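Local coordinates for ADP-ribosylation factor-binding protein GGA2 (Saccharomyces cerevisiae, PDB 3MNM) that may regulate membrane traffic through the trans-Golgi network and binds ARF1 and ARF2, seen here as its GAE domain, an immunoglobulin-like beta sandwich, at residues R10-E24 / F38-F52. Residues are numbered along the deposited sequence; the frame is centred on the assembly and turned at random.
Sequences RTLVNQSPNLKIEFE and FFTNLSSSPISNLVF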
loop_
_atom_site.group_PDB
_atom_site.type_symbol
_atom_site.label_atom_id
_atom_site.label_comp_id
_atom_site.label_asym_id
_atom_site.label_seq_id
_atom_site.Cartn_x
_atom_site.Cartn_y
_atom_site.Cartn_z
ATOM N N ARG A 10 3.298 -11.661 -3.164
ATOM C CA ARG A 10 3.201 -10.206 -3.224
ATOM C C ARG A 10 2.763 -9.771 -4.600
ATOM O O ARG A 10 3.263 -10.269 -5.610
ATOM C CB ARG A 10 4.550 -9.559 -2.936
ATOM C CG ARG A 10 5.123 -9.889 -1.579
ATOM C CD ARG A 10 4.894 -8.755 -0.626
ATOM N NE ARG A 10 5.335 -9.094 0.718
ATOM C CZ ARG A 10 6.341 -8.495 1.347
ATOM N NH1 ARG A 10 7.023 -7.521 0.754
ATOM N NH2 ARG A 10 6.660 -8.884 2.571
ATOM N N THR A 11 1.830 -8.832 -4.642
ATOM C CA THR A 11 1.517 -8.165 -5.886
ATOM C C THR A 11 2.215 -6.817 -5.888
ATOM O O THR A 11 2.148 -6.070 -4.900
ATOM C CB THR A 11 -0.004 -7.962 -6.058
ATOM O OG1 THR A 11 -0.682 -9.213 -5.860
ATOM C CG2 THR A 11 -0.308 -7.443 -7.442
ATOM N N LEU A 12 2.905 -6.512 -6.982
ATOM C CA LEU A 12 3.556 -5.216 -7.112
ATOM C C LEU A 12 2.514 -4.161 -7.445
ATOM O O LEU A 12 1.704 -4.329 -8.361
ATOM C CB LEU A 12 4.658 -5.223 -8.174
ATOM C CG LEU A 12 5.352 -3.866 -8.323
ATOM C CD1 LEU A 12 6.199 -3.555 -7.088
ATOM C CD2 LEU A 12 6.198 -3.770 -9.595
ATOM N N VAL A 13 2.522 -3.081 -6.675
ATOM C CA VAL A 13 1.612 -1.973 -6.893
ATOM C C VAL A 13 2.340 -0.863 -7.626
ATOM O O VAL A 13 1.843 -0.337 -8.609
ATOM C CB VAL A 13 1.051 -1.422 -5.552
ATOM C CG1 VAL A 13 0.175 -0.205 -5.803
ATOM C CG2 VAL A 13 0.268 -2.520 -4.818
ATOM N N ASN A 14 3.516 -0.483 -7.134
ATOM C CA ASN A 14 4.293 0.551 -7.797
ATOM C C ASN A 14 5.752 0.500 -7.390
ATOM O O ASN A 14 6.079 0.101 -6.273
ATOM C CB ASN A 14 3.743 1.939 -7.475
ATOM C CG ASN A 14 4.168 2.976 -8.490
ATOM O OD1 ASN A 14 3.772 2.906 -9.647
ATOM N ND2 ASN A 14 4.980 3.947 -8.062
ATOM N N GLN A 15 6.623 0.906 -8.304
ATOM C CA GLN A 15 8.023 1.126 -7.972
ATOM C C GLN A 15 8.469 2.438 -8.581
ATOM O O GLN A 15 8.375 2.637 -9.790
ATOM C CB GLN A 15 8.889 -0.035 -8.449
ATOM C CG GLN A 15 10.374 0.214 -8.305
ATOM C CD GLN A 15 11.183 -1.058 -8.421
ATOM O OE1 GLN A 15 10.670 -2.159 -8.183
ATOM N NE2 GLN A 15 12.458 -0.918 -8.782
ATOM N N SER A 16 8.935 3.350 -7.734
ATOM C CA SER A 16 9.415 4.631 -8.185
ATOM C C SER A 16 10.924 4.662 -7.946
ATOM O O SER A 16 11.497 3.652 -7.539
ATOM C CB SER A 16 8.716 5.756 -7.415
ATOM O OG SER A 16 9.239 5.854 -6.094
ATOM N N PRO A 17 11.567 5.805 -8.208
ATOM C CA PRO A 17 13.006 5.893 -7.924
ATOM C C PRO A 17 13.299 5.692 -6.438
ATOM O O PRO A 17 14.393 5.252 -6.085
ATOM C CB PRO A 17 13.358 7.325 -8.328
ATOM C CG PRO A 17 12.297 7.706 -9.348
ATOM C CD PRO A 17 11.053 7.011 -8.880
ATOM N N ASN A 18 12.332 6.004 -5.578
ATOM C CA ASN A 18 12.583 5.969 -4.127
ATOM C C ASN A 18 11.839 4.882 -3.363
ATOM O O ASN A 18 12.249 4.522 -2.261
ATOM C CB ASN A 18 12.193 7.296 -3.484
ATOM C CG ASN A 18 12.843 8.481 -4.142
ATOM O OD1 ASN A 18 14.053 8.499 -4.351
ATOM N ND2 ASN A 18 12.040 9.498 -4.453
ATOM N N LEU A 19 10.729 4.387 -3.913
ATOM C CA LEU A 19 9.770 3.651 -3.099
ATOM C C LEU A 19 9.113 2.512 -3.858
ATOM O O LEU A 19 8.604 2.698 -4.970
ATOM C CB LEU A 19 8.674 4.601 -2.574
ATOM C CG LEU A 19 7.609 3.989 -1.651
ATOM C CD1 LEU A 19 8.226 3.582 -0.299
ATOM C CD2 LEU A 19 6.428 4.941 -1.423
ATOM N N LYS A 20 9.117 1.347 -3.236
ATOM C CA LYS A 20 8.427 0.183 -3.773
ATOM C C LYS A 20 7.211 -0.131 -2.903
ATOM O O LYS A 20 7.327 -0.228 -1.686
ATOM C CB LYS A 20 9.383 -1.009 -3.829
ATOM C CG LYS A 20 8.745 -2.326 -4.249
ATOM C CD LYS A 20 9.755 -3.464 -4.059
ATOM C CE LYS A 20 9.839 -4.393 -5.250
ATOM N NZ LYS A 20 10.905 -5.434 -5.028
ATOM N N ILE A 21 6.040 -0.263 -3.526
ATOM C CA ILE A 21 4.819 -0.593 -2.798
ATOM C C ILE A 21 4.303 -1.932 -3.279
ATOM O O ILE A 21 4.148 -2.133 -4.487
ATOM C CB ILE A 21 3.694 0.456 -3.008
ATOM C CG1 ILE A 21 4.194 1.882 -2.715
ATOM C CG2 ILE A 21 2.436 0.065 -2.180
ATOM C CD1 ILE A 21 3.160 2.990 -3.020
ATOM N N GLU A 22 4.051 -2.844 -2.344
ATOM C CA GLU A 22 3.472 -4.151 -2.659
ATOM C C GLU A 22 2.255 -4.459 -1.785
ATOM O O GLU A 22 2.175 -4.008 -0.644
ATOM C CB GLU A 22 4.515 -5.260 -2.470
ATOM C CG GLU A 22 5.745 -5.121 -3.341
ATOM C CD GLU A 22 6.858 -6.057 -2.909
ATOM O OE1 GLU A 22 7.269 -5.984 -1.730
ATOM O OE2 GLU A 22 7.323 -6.868 -3.744
ATOM N N PHE A 23 1.311 -5.233 -2.324
ATOM C CA PHE A 23 0.198 -5.743 -1.536
ATOM C C PHE A 23 0.315 -7.256 -1.401
ATOM O O PHE A 23 0.685 -7.946 -2.352
ATOM C CB PHE A 23 -1.154 -5.480 -2.205
ATOM C CG PHE A 23 -1.564 -4.029 -2.261
ATOM C CD1 PHE A 23 -2.553 -3.624 -3.142
ATOM C CD2 PHE A 23 -0.983 -3.083 -1.441
ATOM C CE1 PHE A 23 -2.953 -2.288 -3.211
ATOM C CE2 PHE A 23 -1.372 -1.752 -1.506
ATOM C CZ PHE A 23 -2.359 -1.356 -2.389
ATOM N N GLU A 24 -0.004 -7.760 -0.219
ATOM C CA GLU A 24 -0.325 -9.175 -0.055
ATOM C C GLU A 24 -1.837 -9.275 0.045
ATOM O O GLU A 24 -2.441 -8.738 0.976
ATOM C CB GLU A 24 0.376 -9.779 1.174
ATOM C CG GLU A 24 1.834 -10.172 0.927
ATOM C CD GLU A 24 2.533 -10.762 2.157
ATOM O OE1 GLU A 24 1.867 -10.996 3.191
ATOM O OE2 GLU A 24 3.765 -10.975 2.089
ATOM N N PHE A 38 3.021 -3.299 1.907
ATOM C CA PHE A 38 4.418 -3.301 2.320
ATOM C C PHE A 38 5.177 -2.246 1.561
ATOM O O PHE A 38 5.101 -2.171 0.327
ATOM C CB PHE A 38 5.067 -4.661 2.047
ATOM C CG PHE A 38 4.539 -5.764 2.902
ATOM C CD1 PHE A 38 5.142 -6.059 4.117
ATOM C CD2 PHE A 38 3.443 -6.513 2.501
ATOM C CE1 PHE A 38 4.665 -7.091 4.913
ATOM C CE2 PHE A 38 2.963 -7.543 3.295
ATOM C CZ PHE A 38 3.578 -7.832 4.502
ATOM N N PHE A 39 5.940 -1.443 2.298
ATOM C CA PHE A 39 6.676 -0.336 1.726
ATOM C C PHE A 39 8.152 -0.581 1.906
ATOM O O PHE A 39 8.615 -0.822 3.014
ATOM C CB PHE A 39 6.263 0.972 2.408
ATOM C CG PHE A 39 4.825 1.308 2.199
ATOM C CD1 PHE A 39 4.448 2.175 1.174
ATOM C CD2 PHE A 39 3.845 0.735 2.992
ATOM C CE1 PHE A 39 3.098 2.463 0.960
ATOM C CE2 PHE A 39 2.503 1.010 2.783
ATOM C CZ PHE A 39 2.130 1.874 1.759
ATOM N N THR A 40 8.870 -0.545 0.791
ATOM C CA THR A 40 10.308 -0.790 0.744
ATOM C C THR A 40 11.046 0.434 0.201
ATOM O O THR A 40 10.709 0.995 -0.852
ATOM C CB THR A 40 10.610 -2.024 -0.132
ATOM O OG1 THR A 40 10.168 -3.198 0.549
ATOM C CG2 THR A 40 12.118 -2.119 -0.453
ATOM N N ASN A 41 12.066 0.867 0.926
ATOM C CA ASN A 41 12.798 2.056 0.543
ATOM C C ASN A 41 13.847 1.695 -0.502
ATOM O O ASN A 41 14.667 0.816 -0.264
ATOM C CB ASN A 41 13.453 2.665 1.791
ATOM C CG ASN A 41 14.055 4.040 1.545
ATOM O OD1 ASN A 41 14.063 4.550 0.424
ATOM N ND2 ASN A 41 14.575 4.662 2.625
ATOM N N LEU A 42 13.797 2.347 -1.665
ATOM C CA LEU A 42 14.791 2.096 -2.716
ATOM C C LEU A 42 15.884 3.164 -2.731
ATOM O O LEU A 42 16.801 3.122 -3.555
ATOM C CB LEU A 42 14.101 2.009 -4.092
ATOM C CG LEU A 42 13.014 0.939 -4.182
ATOM C CD1 LEU A 42 12.266 1.030 -5.515
ATOM C CD2 LEU A 42 13.571 -0.460 -3.982
ATOM N N SER A 43 15.772 4.138 -1.831
ATOM C CA SER A 43 16.745 5.208 -1.721
ATOM C C SER A 43 17.805 4.824 -0.685
ATOM O O SER A 43 17.514 4.069 0.228
ATOM C CB SER A 43 16.061 6.502 -1.277
ATOM O OG SER A 43 17.010 7.553 -1.132
ATOM N N SER A 44 19.029 5.320 -0.837
ATOM C CA SER A 44 20.061 5.101 0.174
ATOM C C SER A 44 19.801 5.989 1.385
ATOM O O SER A 44 20.352 5.766 2.467
ATOM C CB SER A 44 21.456 5.381 -0.392
ATOM O OG SER A 44 21.597 6.743 -0.759
ATOM N N SER A 45 18.961 7.000 1.191
ATOM C CA SER A 45 18.630 7.951 2.247
ATOM C C SER A 45 17.303 7.580 2.903
ATOM O O SER A 45 16.484 6.883 2.313
ATOM C CB SER A 45 18.574 9.372 1.678
ATOM O OG SER A 45 19.837 9.766 1.162
ATOM N N PRO A 46 17.076 8.050 4.138
ATOM C CA PRO A 46 15.810 7.652 4.767
ATOM C C PRO A 46 14.593 8.324 4.168
ATOM O O PRO A 46 14.661 9.455 3.705
ATOM C CB PRO A 46 15.955 8.122 6.221
ATOM C CG PRO A 46 17.324 8.694 6.348
ATOM C CD PRO A 46 17.889 8.931 4.994
ATOM N N ILE A 47 13.483 7.605 4.208
ATOM C CA ILE A 47 12.183 8.164 3.856
ATOM C C ILE A 47 11.449 8.500 5.148
ATOM O O ILE A 47 11.409 7.691 6.061
ATOM C CB ILE A 47 11.355 7.169 3.035
ATOM C CG1 ILE A 47 11.905 7.103 1.608
ATOM C CG2 ILE A 47 9.868 7.581 3.014
ATOM C CD1 ILE A 47 11.151 6.125 0.689
ATOM N N SER A 48 10.873 9.692 5.220
ATOM C CA SER A 48 10.152 10.090 6.433
ATOM C C SER A 48 8.790 10.669 6.080
ATOM O O SER A 48 8.488 10.872 4.906
ATOM C CB SER A 48 10.972 11.120 7.218
ATOM O OG SER A 48 11.247 12.262 6.436
ATOM N N ASN A 49 7.986 10.934 7.107
ATOM C CA ASN A 49 6.694 11.570 6.930
ATOM C C ASN A 49 5.813 10.818 5.928
ATOM O O ASN A 49 5.041 11.444 5.224
ATOM C CB ASN A 49 6.885 13.016 6.458
ATOM C CG ASN A 49 7.720 13.838 7.432
ATOM O OD1 ASN A 49 7.755 13.547 8.624
ATOM N ND2 ASN A 49 8.373 14.874 6.926
ATOM N N LEU A 50 5.909 9.489 5.889
ATOM C CA LEU A 50 5.173 8.737 4.857
ATOM C C LEU A 50 3.694 8.611 5.222
ATOM O O LEU A 50 3.331 8.081 6.280
ATOM C CB LEU A 50 5.814 7.349 4.608
ATOM C CG LEU A 50 5.229 6.646 3.356
ATOM C CD1 LEU A 50 6.350 5.855 2.665
ATOM C CD2 LEU A 50 4.072 5.751 3.770
ATOM N N VAL A 51 2.838 9.090 4.317
ATOM C CA VAL A 51 1.398 9.106 4.513
ATOM C C VAL A 51 0.771 8.379 3.327
ATOM O O VAL A 51 0.931 8.810 2.192
ATOM C CB VAL A 51 0.889 10.560 4.571
ATOM C CG1 VAL A 51 -0.623 10.602 4.678
ATOM C CG2 VAL A 51 1.516 11.289 5.779
ATOM N N PHE A 52 0.096 7.268 3.602
ATOM C CA PHE A 52 -0.507 6.441 2.547
ATOM C C PHE A 52 -2.025 6.501 2.632
ATOM O O PHE A 52 -2.618 6.287 3.702
ATOM C CB PHE A 52 -0.052 4.993 2.721
ATOM C CG PHE A 52 -0.519 4.066 1.626
ATOM C CD1 PHE A 52 -1.368 3.005 1.921
ATOM C CD2 PHE A 52 -0.067 4.233 0.320
ATOM C CE1 PHE A 52 -1.777 2.123 0.929
ATOM C CE2 PHE A 52 -0.481 3.364 -0.679
ATOM C CZ PHE A 52 -1.330 2.304 -0.373
HETATM O O HOH W 1 7.648 -3.531 -0.526
#
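Glu22 pairs with Phe38 and Lys20 with Thr40 where strands 19-24 and 38-41 run antiparallel within one sheet of the GAE beta sandwich. Both are hydrogen-bonded pairs, closed by four nearly straight backbone bonds, among them Lys20 N to Thr40 O at 2.9 Å; one further bond, Leu42 N to Asn18 O, prolongs the pairing. On the sheet face of Glu22 and Phe38, the Arg10 guanidinium lies flat over the Phe38 ring in a cation-pi stack, CZ 3.7 Å from the ring centroid and the planes 5° apart. A bend at chi2 (-101°) turns the guanidinium across that ring. Two salt bridges in the guanidinium plane fix its rotation: Arg10 NE to Glu24 OE2 (2.8 Å) and Arg10 NH1 to Glu22 OE1 (2.9 Å), while Arg10 NH2 forms a salt bridge with Asp78. With an alanine in place of Arg10, this face of Phe38 would probably lose its cover and the carboxylates of Glu22, Glu24 and Asp78 their shared cation. A water links Glu22 OE1 to Thr40 OG1, which is also hydrogen-bonded to Asp78 N. The reverse face supplies the sandwich interior: Ile21 lies alongside Phe39, CG1 to CE1 3.9 Å, and Leu19 meets Leu50 tip to tip, CD1 to CD1 4.2 Å. Leu50 and Phe52, beyond a corner at Asn49, reach these residues from the opposing sheet, where strands 47-48 and 50-55 both pair with strand 100-107; strands 10-15 and 80-81 flank the central pair.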